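Local coordinates for protein pentafunctional AROM polypeptide (Schizosaccharomyces pombe, PDB 5SWV) that probably catalyses five central steps of the shikimate pathway, including the dehydroquinate dehydratase and shikimate dehydrogenase reactions carried by the portion crystallised here, at residues 213-218 / 246-251; 32-37 / 275-280; 184-189 / 198-203. All coordinates share one frame; numbering follows the deposited sequence.

Contact 1: residues 213-218 / 246-251; sequences LNKFMT and IGEILP
Leu213 and Ile246 meet on the surface, where the chain leaves helix 208-213 and helix 236-245: one loop leads on to strand 218-220 of the TIM barrel, as expected for a type I dehydroquinase, and the other starts with a Schellman motif. Gly247 suits that motif, because its positive phi would drive a CB against the preceding carbonyl.

The apolar part is small. Leu213 CD2 lies 3.6 Å from Ile246 CD1. Ile246 sets CG1 between the backbone N and the carbonyl carbon (chi1 70°), then extends, which carries CD1 across to the leucine. Two branched side chains each lend one methyl to this patch, next to the aliphatic part of Glu248.

The charged part is looser. Lys215 crosses Glu248 at about a right angle, its CD 4.1 Å from Glu248 OE1, while NZ stays 5.0 Å from that oxygen, so any attraction between the two charges is probably long-range and weak. OE1 is instead salt-bridged to Arg11.

Within 213-218, Asn214 braces its own loop, a task suited to a short side chain with an amide N-H pair. Its ND2 donates to Phe216 O at 3.1 Å, from above the carbonyl plane, and, less certainly, to Thr218 OG1.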
ATOM      1  N   LEU A 213     -10.154  -4.795  19.748  1.00 35.00           N
ATOM      2  CA  LEU A 213     -10.886  -6.005  19.312  1.00 35.55           C
ATOM      3  C   LEU A 213     -11.665  -5.884  17.993  1.00 36.44           C
ATOM      4  O   LEU A 213     -12.011  -6.908  17.381  1.00 36.85           O
ATOM      5  CB  LEU A 213     -11.871  -6.454  20.404  1.00 35.42           C
ATOM      6  CG  LEU A 213     -11.272  -6.821  21.765  1.00 35.42           C
ATOM      7  CD1 LEU A 213     -12.371  -7.224  22.744  1.00 35.60           C
ATOM      8  CD2 LEU A 213     -10.227  -7.916  21.629  1.00 35.13           C
ATOM      9  N   ASN A 214     -11.973  -4.660  17.568  1.00 37.08           N
ATOM     10  CA  ASN A 214     -12.625  -4.449  16.281  1.00 37.88           C
ATOM     11  C   ASN A 214     -11.661  -4.693  15.111  1.00 38.79           C
ATOM     12  O   ASN A 214     -10.783  -3.886  14.839  1.00 39.39           O
ATOM     13  CB  ASN A 214     -13.193  -3.044  16.213  1.00 37.52           C
ATOM     14  CG  ASN A 214     -13.867  -2.765  14.887  1.00 37.14           C
ATOM     15  OD1 ASN A 214     -14.946  -3.251  14.629  1.00 36.33           O
ATOM     16  ND2 ASN A 214     -13.214  -1.996  14.033  1.00 37.75           N
ATOM     17  N   LYS A 215     -11.824  -5.812  14.420  1.00 40.39           N
ATOM     18  CA  LYS A 215     -10.836  -6.230  13.408  1.00 40.96           C
ATOM     19  C   LYS A 215     -11.041  -5.535  12.087  1.00 39.09           C
ATOM     20  O   LYS A 215     -10.082  -5.161  11.445  1.00 39.16           O
ATOM     21  CB  LYS A 215     -10.838  -7.747  13.246  1.00 42.45           C
ATOM     22  CG  LYS A 215     -10.334  -8.413  14.522  1.00 45.64           C
ATOM     23  CD  LYS A 215     -10.269  -9.931  14.462  1.00 48.16           C
ATOM     24  CE  LYS A 215     -11.637 -10.525  14.158  1.00 49.98           C
ATOM     25  NZ  LYS A 215     -11.802 -11.851  14.807  1.00 51.04           N
ATOM     26  N   PHE A 216     -12.298  -5.328  11.722  1.00 38.53           N
ATOM     27  CA  PHE A 216     -12.660  -4.768  10.432  1.00 38.47           C
ATOM     28  C   PHE A 216     -12.714  -3.240  10.421  1.00 38.75           C
ATOM     29  O   PHE A 216     -13.583  -2.639  11.052  1.00 37.36           O
ATOM     30  CB  PHE A 216     -14.012  -5.328  10.004  1.00 39.06           C
ATOM     31  CG  PHE A 216     -14.446  -4.862   8.661  1.00 38.72           C
ATOM     32  CD1 PHE A 216     -13.856  -5.382   7.518  1.00 39.08           C
ATOM     33  CD2 PHE A 216     -15.430  -3.886   8.533  1.00 39.03           C
ATOM     34  CE1 PHE A 216     -14.246  -4.947   6.254  1.00 39.33           C
ATOM     35  CE2 PHE A 216     -15.825  -3.442   7.277  1.00 39.90           C
ATOM     36  CZ  PHE A 216     -15.230  -3.972   6.132  1.00 39.63           C
ATOM     37  N   MET A 217     -11.785  -2.631   9.675  1.00 40.45           N
ATOM     38  CA  MET A 217     -11.735  -1.169   9.405  1.00 40.66           C
ATOM     39  C   MET A 217     -11.779  -0.301  10.660  1.00 39.40           C
ATOM     40  O   MET A 217     -12.677   0.525  10.824  1.00 38.97           O
ATOM     41  CB  MET A 217     -12.840  -0.744   8.424  1.00 41.50           C
ATOM     42  CG  MET A 217     -12.711  -1.357   7.040  1.00 43.18           C
ATOM     43  SD  MET A 217     -14.032  -0.808   5.921  1.00 45.47           S
ATOM     44  CE  MET A 217     -13.475   0.860   5.563  1.00 44.47           C
ATOM     45  N   THR A 218     -10.795  -0.498  11.533  1.00 38.34           N
ATOM     46  CA  THR A 218     -10.641   0.330  12.731  1.00 38.06           C
ATOM     47  C   THR A 218     -10.015   1.658  12.337  1.00 36.73           C
ATOM     48  O   THR A 218      -9.068   1.678  11.551  1.00 36.73           O
ATOM     49  CB  THR A 218      -9.736  -0.344  13.786  1.00 38.72           C
ATOM     50  OG1 THR A 218     -10.318  -1.586  14.186  1.00 39.39           O
ATOM     51  CG2 THR A 218      -9.584   0.526  15.010  1.00 39.25           C
ATOM     52  N   ILE A 246      -2.565  -8.255  24.461  1.00 35.03           N
ATOM     53  CA  ILE A 246      -3.766  -9.021  24.835  1.00 35.85           C
ATOM     54  C   ILE A 246      -3.823 -10.436  24.276  1.00 36.56           C
ATOM     55  O   ILE A 246      -4.744 -11.165  24.609  1.00 36.81           O
ATOM     56  CB  ILE A 246      -5.089  -8.286  24.522  1.00 35.68           C
ATOM     57  CG1 ILE A 246      -5.367  -8.198  23.021  1.00 35.89           C
ATOM     58  CG2 ILE A 246      -5.092  -6.902  25.155  1.00 35.69           C
ATOM     59  CD1 ILE A 246      -6.805  -7.850  22.724  1.00 35.80           C
ATOM     60  N   GLY A 247      -2.863 -10.818  23.438  1.00 37.93           N
ATOM     61  CA  GLY A 247      -2.845 -12.145  22.817  1.00 40.13           C
ATOM     62  C   GLY A 247      -3.548 -12.329  21.469  1.00 41.48           C
ATOM     63  O   GLY A 247      -3.723 -13.464  21.031  1.00 41.86           O
ATOM     64  N   GLU A 248      -3.933 -11.238  20.805  1.00 43.73           N
ATOM     65  CA  GLU A 248      -4.555 -11.305  19.476  1.00 45.63           C
ATOM     66  C   GLU A 248      -3.529 -11.575  18.383  1.00 44.32           C
ATOM     67  O   GLU A 248      -3.733 -12.466  17.590  1.00 44.95           O
ATOM     68  CB  GLU A 248      -5.323 -10.025  19.145  1.00 48.78           C
ATOM     69  CG  GLU A 248      -6.718  -9.939  19.765  1.00 52.11           C
ATOM     70  CD  GLU A 248      -7.760 -10.826  19.074  1.00 54.49           C
ATOM     71  OE1 GLU A 248      -8.283 -10.429  17.998  1.00 55.21           O
ATOM     72  OE2 GLU A 248      -8.075 -11.909  19.633  1.00 56.85           O
ATOM     73  N   ILE A 249      -2.444 -10.804  18.344  1.00 42.99           N
ATOM     74  CA  ILE A 249      -1.320 -11.048  17.419  1.00 41.78           C
ATOM     75  C   ILE A 249      -0.202 -11.789  18.130  1.00 42.03           C
ATOM     76  O   ILE A 249       0.365 -11.266  19.093  1.00 43.69           O
ATOM     77  CB  ILE A 249      -0.739  -9.727  16.889  1.00 41.08           C
ATOM     78  CG1 ILE A 249      -1.733  -9.084  15.932  1.00 41.21           C
ATOM     79  CG2 ILE A 249       0.595  -9.945  16.180  1.00 40.72           C
ATOM     80  CD1 ILE A 249      -1.428  -7.637  15.604  1.00 41.55           C
ATOM     81  N   LEU A 250       0.140 -12.979  17.640  1.00 41.64           N
ATOM     82  CA  LEU A 250       1.213 -13.794  18.227  1.00 42.02           C
ATOM     83  C   LEU A 250       2.577 -13.537  17.553  1.00 40.96           C
ATOM     84  O   LEU A 250       2.627 -13.212  16.369  1.00 40.40           O
ATOM     85  CB  LEU A 250       0.876 -15.296  18.174  1.00 42.51           C
ATOM     86  CG  LEU A 250      -0.365 -15.839  18.913  1.00 43.41           C
ATOM     87  CD1 LEU A 250      -0.336 -17.368  18.982  1.00 44.34           C
ATOM     88  CD2 LEU A 250      -0.518 -15.275  20.321  1.00 43.59           C
ATOM     89  N   PRO A 251       3.679 -13.672  18.322  1.00 41.32           N
ATOM     90  CA  PRO A 251       5.039 -13.574  17.794  1.00 41.27           C
ATOM     91  C   PRO A 251       5.353 -14.619  16.770  1.00 41.91           C
ATOM     92  O   PRO A 251       4.984 -15.775  16.938  1.00 42.53           O
ATOM     93  CB  PRO A 251       5.922 -13.820  19.020  1.00 41.38           C
ATOM     94  CG  PRO A 251       5.096 -13.403  20.166  1.00 41.68           C
ATOM     95  CD  PRO A 251       3.678 -13.707  19.801  1.00 41.27           C
TER

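Contact 2: residues 32-37 / 275-280; sequences VTVGCD and ELLGLP
No ring or other flat side chain faces another between Val34 and Leu277; what meets here is branched aliphatic carbon, laid beside the backbone of a turn. Residues 33-36 form a type II beta turn, closed by Cys36 N donating to Thr33 O at 3.0 Å. Val34 takes its second position and Gly35 its third, where the positive phi of such a turn is easiest for glycine.

Val34 and Leu277 approach at a slant. CG1 of the valine lies 3.8 Å from Leu277 CD2 and 4.1 Å from Leu277 CG, so one methyl rests against the CG-CD2 branch of the leucine. It gets there because Val34 holds CG1 roughly opposite its backbone N (chi1 153°), on the side of the last turn of helix 266-277. The same CD2 reaches Gly35 CA at 4.3 Å. Glycine has no side chain here, so the leucine methyl lies against the backbone itself.

Around this core, Leu277 also packs on Val236 and Phe512, and Val34 on Pro521. Polar backbone atoms are met by side chains: Thr519 OG1 is hydrogen-bonded to Gly35 N, and Asn240 ND2 to Leu277 O.

The contact joins the dehydroquinase barrel to the substrate-binding domain of the shikimate dehydrogenase. Since no hydrogen bond or charge pair links the two segments, dispersion and the exclusion of water hold this small patch, while the neighbouring hydrogen bonds of Gly35 N and Leu277 O supply direction.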
ATOM      1  N   VAL A  32       2.726   8.911   7.432  1.00 39.83           N
ATOM      2  CA  VAL A  32       1.469   8.879   8.200  1.00 38.29           C
ATOM      3  C   VAL A  32       0.478   7.826   7.739  1.00 37.19           C
ATOM      4  O   VAL A  32      -0.468   7.550   8.452  1.00 36.72           O
ATOM      5  CB  VAL A  32       0.732  10.235   8.227  1.00 37.99           C
ATOM      6  CG1 VAL A  32       1.669  11.341   8.666  1.00 38.80           C
ATOM      7  CG2 VAL A  32       0.110  10.572   6.887  1.00 38.16           C
ATOM      8  N   THR A  33       0.667   7.269   6.547  1.00 36.64           N
ATOM      9  CA  THR A  33      -0.242   6.239   6.021  1.00 36.66           C
ATOM     10  C   THR A  33       0.224   4.805   6.281  1.00 36.73           C
ATOM     11  O   THR A  33      -0.532   3.863   6.039  1.00 36.90           O
ATOM     12  CB  THR A  33      -0.502   6.409   4.509  1.00 36.12           C
ATOM     13  OG1 THR A  33       0.733   6.365   3.794  1.00 35.72           O
ATOM     14  CG2 THR A  33      -1.182   7.733   4.246  1.00 36.34           C
ATOM     15  N   VAL A  34       1.463   4.651   6.743  1.00 36.80           N
ATOM     16  CA  VAL A  34       1.997   3.374   7.225  1.00 36.58           C
ATOM     17  C   VAL A  34       0.934   2.546   7.951  1.00 36.59           C
ATOM     18  O   VAL A  34       0.258   3.049   8.855  1.00 36.69           O
ATOM     19  CB  VAL A  34       3.209   3.648   8.150  1.00 37.42           C
ATOM     20  CG1 VAL A  34       3.438   2.553   9.186  1.00 37.19           C
ATOM     21  CG2 VAL A  34       4.466   3.869   7.299  1.00 37.85           C
ATOM     22  N   GLY A  35       0.781   1.291   7.523  1.00 36.42           N
ATOM     23  CA  GLY A  35      -0.100   0.322   8.166  1.00 36.18           C
ATOM     24  C   GLY A  35      -1.577   0.444   7.879  1.00 36.86           C
ATOM     25  O   GLY A  35      -2.368  -0.342   8.405  1.00 37.53           O
ATOM     26  N   CYS A  36      -1.958   1.406   7.040  1.00 37.51           N
ATOM     27  CA  CYS A  36      -3.361   1.687   6.745  1.00 37.67           C
ATOM     28  C   CYS A  36      -3.778   1.111   5.413  1.00 37.20           C
ATOM     29  O   CYS A  36      -3.013   1.115   4.451  1.00 36.92           O
ATOM     30  CB  CYS A  36      -3.601   3.185   6.737  1.00 38.34           C
ATOM     31  SG  CYS A  36      -3.136   3.954   8.299  1.00 40.16           S
ATOM     32  N   ASP A  37      -5.003   0.615   5.365  1.00 37.61           N
ATOM     33  CA  ASP A  37      -5.580   0.081   4.135  1.00 38.22           C
ATOM     34  C   ASP A  37      -6.373   1.139   3.364  1.00 38.25           C
ATOM     35  O   ASP A  37      -6.720   0.910   2.209  1.00 39.49           O
ATOM     36  CB  ASP A  37      -6.468  -1.120   4.456  1.00 38.90           C
ATOM     37  CG  ASP A  37      -5.722  -2.199   5.221  1.00 40.18           C
ATOM     38  OD1 ASP A  37      -5.048  -3.020   4.570  1.00 41.57           O
ATOM     39  OD2 ASP A  37      -5.793  -2.223   6.474  1.00 41.21           O
ATOM     40  N   GLU A 275       9.762  -2.759  14.742  1.00 44.88           N
ATOM     41  CA  GLU A 275       9.941  -1.750  15.767  1.00 47.12           C
ATOM     42  C   GLU A 275       9.101  -0.520  15.491  1.00 44.87           C
ATOM     43  O   GLU A 275       8.482  -0.000  16.390  1.00 45.36           O
ATOM     44  CB  GLU A 275      11.407  -1.364  15.823  1.00 52.48           C
ATOM     45  CG  GLU A 275      11.817  -0.640  17.084  1.00 59.86           C
ATOM     46  CD  GLU A 275      13.085   0.196  16.903  1.00 66.80           C
ATOM     47  OE1 GLU A 275      13.849  -0.013  15.917  1.00 69.39           O
ATOM     48  OE2 GLU A 275      13.310   1.081  17.769  1.00 73.91           O
ATOM     49  N   LEU A 276       9.077  -0.068  14.242  1.00 43.23           N
ATOM     50  CA  LEU A 276       8.241   1.064  13.821  1.00 41.79           C
ATOM     51  C   LEU A 276       6.739   0.779  13.783  1.00 39.88           C
ATOM     52  O   LEU A 276       5.954   1.700  13.812  1.00 39.22           O
ATOM     53  CB  LEU A 276       8.685   1.572  12.447  1.00 42.44           C
ATOM     54  CG  LEU A 276      10.110   2.166  12.391  1.00 43.39           C
ATOM     55  CD1 LEU A 276      10.653   2.175  10.963  1.00 43.25           C
ATOM     56  CD2 LEU A 276      10.155   3.569  12.989  1.00 43.09           C
ATOM     57  N   LEU A 277       6.340  -0.482  13.723  1.00 38.96           N
ATOM     58  CA  LEU A 277       4.924  -0.849  13.667  1.00 38.60           C
ATOM     59  C   LEU A 277       4.378  -1.544  14.911  1.00 38.98           C
ATOM     60  O   LEU A 277       3.194  -1.918  14.935  1.00 38.43           O
ATOM     61  CB  LEU A 277       4.691  -1.717  12.433  1.00 38.51           C
ATOM     62  CG  LEU A 277       4.511  -0.815  11.217  1.00 38.03           C
ATOM     63  CD1 LEU A 277       5.430  -1.221  10.100  1.00 38.24           C
ATOM     64  CD2 LEU A 277       3.054  -0.820  10.794  1.00 37.86           C
ATOM     65  N   GLY A 278       5.214  -1.685  15.942  1.00 38.92           N
ATOM     66  CA  GLY A 278       4.778  -2.219  17.227  1.00 38.88           C
ATOM     67  C   GLY A 278       4.567  -3.716  17.202  1.00 38.91           C
ATOM     68  O   GLY A 278       3.743  -4.235  17.958  1.00 40.27           O
ATOM     69  N   LEU A 279       5.325  -4.407  16.350  1.00 38.11           N
ATOM     70  CA  LEU A 279       5.195  -5.843  16.176  1.00 37.97           C
ATOM     71  C   LEU A 279       6.288  -6.594  16.949  1.00 37.35           C
ATOM     72  O   LEU A 279       7.383  -6.078  17.123  1.00 37.16           O
ATOM     73  CB  LEU A 279       5.257  -6.200  14.679  1.00 38.54           C
ATOM     74  CG  LEU A 279       4.083  -5.755  13.797  1.00 38.75           C
ATOM     75  CD1 LEU A 279       4.296  -6.276  12.387  1.00 39.25           C
ATOM     76  CD2 LEU A 279       2.747  -6.262  14.327  1.00 38.77           C
ATOM     77  N   PRO A 280       6.009  -7.834  17.382  1.00 37.49           N
ATOM     78  CA  PRO A 280       6.923  -8.561  18.260  1.00 37.49           C
ATOM     79  C   PRO A 280       7.761  -9.607  17.547  1.00 37.60           C
ATOM     80  O   PRO A 280       8.204 -10.552  18.184  1.00 38.45           O
ATOM     81  CB  PRO A 280       5.947  -9.291  19.179  1.00 38.02           C
ATOM     82  CG  PRO A 280       4.849  -9.696  18.235  1.00 38.26           C
ATOM     83  CD  PRO A 280       4.787  -8.633  17.144  1.00 37.73           C
TER

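Contact 3: residues 184-189 / 198-203; sequences EEFRTR and LILFNM
Arg187, which leans across on Leu200, is held first from within its own helix. Glu184, one turn earlier, presents both carboxylate oxygens: Arg187 NH2 donates to Glu184 OE2 at 3.0 Å and nearly straight (168°), while NE gives a more bent bond to OE1 at 3.2 Å. The guanidinium is thus gripped side-on, and the OE2 partner lies in its plane. Arginine suits the place because its nitrogens can serve several acceptors at once. NH1 donates to Asn214 OD1, an oxygen that also accepts from Leu200 N. Toward the strand, NH1 and NH2 each make a weak bond to Leu200 O, both at 3.3 Å and 128°.

Further out, the arginine and Leu200 slide past each other in opposite directions. Leu200 CD2 sits 3.6 Å from Arg187 CB and lies over one guanidinium face, offset toward its rim. The bends at chi2 and chi3 bring the guanidinium between Glu184 of its own helix and the strand. The same methyl, Leu200 CD2, also meets the edge of the Phe186 ring, 3.8 Å from Phe186 CD2. That ring also meets Trp148, and Leu200 packs on Leu183 as well.

Helix 177-193 here covers strand 198-203, completing a beta-alpha-beta unit begun by strand 167-173, a standard element of the TIM barrel. Leu198 and Leu200 direct their side chains at the helix, whereas Ile199 between them points the other way, the alternation expected of a strand.

The chemistry implies a mixed interface: leucine and phenylalanine supply apolar filling, while the arginine links Glu184 to Asn214 and, weakly, to Leu200 O. The two-point salt bridge with Glu184 probably favours the charged forms of both groups and limits rotation of the guanidinium.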
ATOM      1  N   GLU A 184     -18.980  -6.812  22.679  1.00 40.54           N
ATOM      2  CA  GLU A 184     -18.579  -8.075  22.037  1.00 41.64           C
ATOM      3  C   GLU A 184     -19.703  -9.115  21.979  1.00 42.22           C
ATOM      4  O   GLU A 184     -19.848  -9.801  20.973  1.00 42.32           O
ATOM      5  CB  GLU A 184     -17.349  -8.698  22.709  1.00 42.47           C
ATOM      6  CG  GLU A 184     -16.051  -7.888  22.636  1.00 42.84           C
ATOM      7  CD  GLU A 184     -15.690  -7.386  21.245  1.00 42.88           C
ATOM      8  OE1 GLU A 184     -15.727  -8.188  20.280  1.00 41.47           O
ATOM      9  OE2 GLU A 184     -15.360  -6.173  21.135  1.00 44.18           O
ATOM     10  N   GLU A 185     -20.484  -9.235  23.049  1.00 43.69           N
ATOM     11  CA  GLU A 185     -21.724 -10.035  23.019  1.00 45.27           C
ATOM     12  C   GLU A 185     -22.611  -9.605  21.866  1.00 44.15           C
ATOM     13  O   GLU A 185     -23.059 -10.440  21.076  1.00 44.31           O
ATOM     14  CB  GLU A 185     -22.511  -9.898  24.320  1.00 46.90           C
ATOM     15  CG  GLU A 185     -22.083 -10.891  25.378  1.00 50.02           C
ATOM     16  CD  GLU A 185     -22.219 -10.369  26.813  1.00 53.72           C
ATOM     17  OE1 GLU A 185     -23.036  -9.445  27.094  1.00 54.79           O
ATOM     18  OE2 GLU A 185     -21.489 -10.907  27.679  1.00 56.19           O
ATOM     19  N   PHE A 186     -22.840  -8.295  21.784  1.00 42.81           N
ATOM     20  CA  PHE A 186     -23.617  -7.709  20.711  1.00 42.15           C
ATOM     21  C   PHE A 186     -23.006  -8.041  19.343  1.00 41.74           C
ATOM     22  O   PHE A 186     -23.707  -8.508  18.461  1.00 41.06           O
ATOM     23  CB  PHE A 186     -23.758  -6.191  20.910  1.00 42.27           C
ATOM     24  CG  PHE A 186     -24.534  -5.505  19.812  1.00 42.13           C
ATOM     25  CD1 PHE A 186     -25.921  -5.415  19.874  1.00 42.21           C
ATOM     26  CD2 PHE A 186     -23.881  -4.969  18.706  1.00 42.01           C
ATOM     27  CE1 PHE A 186     -26.642  -4.800  18.862  1.00 41.94           C
ATOM     28  CE2 PHE A 186     -24.597  -4.359  17.685  1.00 41.97           C
ATOM     29  CZ  PHE A 186     -25.979  -4.273  17.765  1.00 41.90           C
ATOM     30  N   ARG A 187     -21.703  -7.831  19.182  1.00 41.41           N
ATOM     31  CA  ARG A 187     -21.034  -8.162  17.940  1.00 41.54           C
ATOM     32  C   ARG A 187     -21.342  -9.590  17.517  1.00 43.40           C
ATOM     33  O   ARG A 187     -21.634  -9.827  16.345  1.00 43.21           O
ATOM     34  CB  ARG A 187     -19.522  -7.953  18.040  1.00 41.14           C
ATOM     35  CG  ARG A 187     -18.732  -8.654  16.948  1.00 40.96           C
ATOM     36  CD  ARG A 187     -17.503  -7.914  16.471  1.00 41.45           C
ATOM     37  NE  ARG A 187     -16.820  -7.110  17.485  1.00 42.24           N
ATOM     38  CZ  ARG A 187     -16.252  -5.911  17.270  1.00 42.56           C
ATOM     39  NH1 ARG A 187     -16.284  -5.321  16.080  1.00 42.21           N
ATOM     40  NH2 ARG A 187     -15.647  -5.273  18.270  1.00 43.46           N
ATOM     41  N   THR A 188     -21.280 -10.537  18.457  1.00 45.68           N
ATOM     42  CA  THR A 188     -21.498 -11.951  18.113  1.00 47.21           C
ATOM     43  C   THR A 188     -22.939 -12.160  17.613  1.00 48.26           C
ATOM     44  O   THR A 188     -23.136 -12.795  16.580  1.00 48.20           O
ATOM     45  CB  THR A 188     -21.148 -12.919  19.278  1.00 47.11           C
ATOM     46  OG1 THR A 188     -19.774 -12.774  19.631  1.00 46.72           O
ATOM     47  CG2 THR A 188     -21.354 -14.360  18.872  1.00 47.22           C
ATOM     48  N   ARG A 189     -23.917 -11.586  18.316  1.00 49.64           N
ATOM     49  CA  ARG A 189     -25.342 -11.784  18.001  1.00 51.74           C
ATOM     50  C   ARG A 189     -25.782 -11.217  16.641  1.00 51.03           C
ATOM     51  O   ARG A 189     -26.496 -11.884  15.888  1.00 50.36           O
ATOM     52  CB  ARG A 189     -26.235 -11.166  19.091  1.00 54.18           C
ATOM     53  CG  ARG A 189     -26.146 -11.816  20.460  1.00 57.12           C
ATOM     54  CD  ARG A 189     -27.384 -11.524  21.307  1.00 60.65           C
ATOM     55  NE  ARG A 189     -27.681 -10.084  21.468  1.00 63.64           N
ATOM     56  CZ  ARG A 189     -27.134  -9.253  22.374  1.00 64.63           C
ATOM     57  NH1 ARG A 189     -26.209  -9.672  23.248  1.00 65.88           N
ATOM     58  NH2 ARG A 189     -27.512  -7.971  22.399  1.00 63.18           N
ATOM     59  N   LEU A 198     -19.451  -5.008   9.465  1.00 41.12           N
ATOM     60  CA  LEU A 198     -19.710  -4.139  10.609  1.00 40.59           C
ATOM     61  C   LEU A 198     -18.439  -3.562  11.253  1.00 38.66           C
ATOM     62  O   LEU A 198     -17.569  -4.308  11.679  1.00 38.60           O
ATOM     63  CB  LEU A 198     -20.503  -4.925  11.652  1.00 41.74           C
ATOM     64  CG  LEU A 198     -20.960  -4.176  12.912  1.00 43.01           C
ATOM     65  CD1 LEU A 198     -22.147  -3.265  12.632  1.00 43.38           C
ATOM     66  CD2 LEU A 198     -21.304  -5.164  14.013  1.00 44.07           C
ATOM     67  N   ILE A 199     -18.362  -2.232  11.331  1.00 37.15           N
ATOM     68  CA  ILE A 199     -17.388  -1.528  12.177  1.00 36.07           C
ATOM     69  C   ILE A 199     -18.100  -1.207  13.492  1.00 34.78           C
ATOM     70  O   ILE A 199     -19.154  -0.591  13.490  1.00 34.01           O
ATOM     71  CB  ILE A 199     -16.904  -0.207  11.545  1.00 36.28           C
ATOM     72  CG1 ILE A 199     -16.434  -0.415  10.104  1.00 36.49           C
ATOM     73  CG2 ILE A 199     -15.762   0.393  12.357  1.00 36.26           C
ATOM     74  CD1 ILE A 199     -16.125   0.879   9.379  1.00 36.44           C
ATOM     75  N   LEU A 200     -17.500  -1.594  14.607  1.00 34.34           N
ATOM     76  CA  LEU A 200     -18.166  -1.540  15.900  1.00 34.38           C
ATOM     77  C   LEU A 200     -17.175  -1.395  17.044  1.00 33.37           C
ATOM     78  O   LEU A 200     -16.316  -2.240  17.232  1.00 32.91           O
ATOM     79  CB  LEU A 200     -18.979  -2.809  16.070  1.00 35.64           C
ATOM     80  CG  LEU A 200     -19.743  -3.026  17.375  1.00 36.88           C
ATOM     81  CD1 LEU A 200     -20.852  -1.994  17.505  1.00 37.22           C
ATOM     82  CD2 LEU A 200     -20.303  -4.446  17.438  1.00 37.43           C
ATOM     83  N   PHE A 201     -17.307  -0.312  17.801  1.00 33.15           N
ATOM     84  CA  PHE A 201     -16.448  -0.034  18.955  1.00 32.62           C
ATOM     85  C   PHE A 201     -17.032   1.077  19.810  1.00 32.69           C
ATOM     86  O   PHE A 201     -18.055   1.654  19.470  1.00 31.67           O
ATOM     87  CB  PHE A 201     -15.035   0.348  18.516  1.00 31.92           C
ATOM     88  CG  PHE A 201     -14.967   1.568  17.654  1.00 31.54           C
ATOM     89  CD1 PHE A 201     -15.176   1.481  16.277  1.00 31.53           C
ATOM     90  CD2 PHE A 201     -14.643   2.805  18.195  1.00 31.65           C
ATOM     91  CE1 PHE A 201     -15.089   2.609  15.468  1.00 31.12           C
ATOM     92  CE2 PHE A 201     -14.544   3.938  17.386  1.00 31.48           C
ATOM     93  CZ  PHE A 201     -14.782   3.838  16.025  1.00 31.18           C
ATOM     94  N   ASN A 202     -16.381   1.333  20.941  1.00 33.58           N
ATOM     95  CA  ASN A 202     -16.715   2.430  21.820  1.00 34.28           C
ATOM     96  C   ASN A 202     -15.569   3.409  21.805  1.00 35.56           C
ATOM     97  O   ASN A 202     -14.404   3.017  21.974  1.00 34.69           O
ATOM     98  CB  ASN A 202     -16.921   1.949  23.247  1.00 34.29           C
ATOM     99  CG  ASN A 202     -18.092   0.990  23.380  1.00 34.34           C
ATOM    100  OD1 ASN A 202     -19.188   1.264  22.896  1.00 34.37           O
ATOM    101  ND2 ASN A 202     -17.869  -0.135  24.045  1.00 34.43           N
ATOM    102  N   MET A 203     -15.901   4.679  21.590  1.00 37.06           N
ATOM    103  CA  MET A 203     -14.943   5.747  21.799  1.00 38.85           C
ATOM    104  C   MET A 203     -14.846   6.058  23.294  1.00 38.47           C
ATOM    105  O   MET A 203     -15.586   5.489  24.106  1.00 38.53           O
ATOM    106  CB  MET A 203     -15.286   6.965  20.944  1.00 40.86           C
ATOM    107  CG  MET A 203     -16.576   7.708  21.273  1.00 43.30           C
ATOM    108  SD  MET A 203     -16.986   9.063  20.130  1.00 45.91           S
ATOM    109  CE  MET A 203     -16.534   8.418  18.529  1.00 45.39           C
TER

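Overall arrangement
From the N terminus, the chain first passes 32-37, which contact 2 will join to 275-280, closing a very long loop that ties the barrel to the shikimate dehydrogenase part. Inside that loop lie the other two, in series. Contact 3 closes first, over the short connection from helix 177-193 to strand 198-203; contact 1 follows, linking 213-218 to the chain leaving helix 236-245. Contacts 1 and 3 also pack together, Leu213 CD1 lying 3.6 Å from Glu184 OE2. Contacts 1 and 2 touch by packing, Pro251 CA to Pro280 CG at 3.9 Å. Contacts 2 and 3 do not touch, their centres about 24 Å apart.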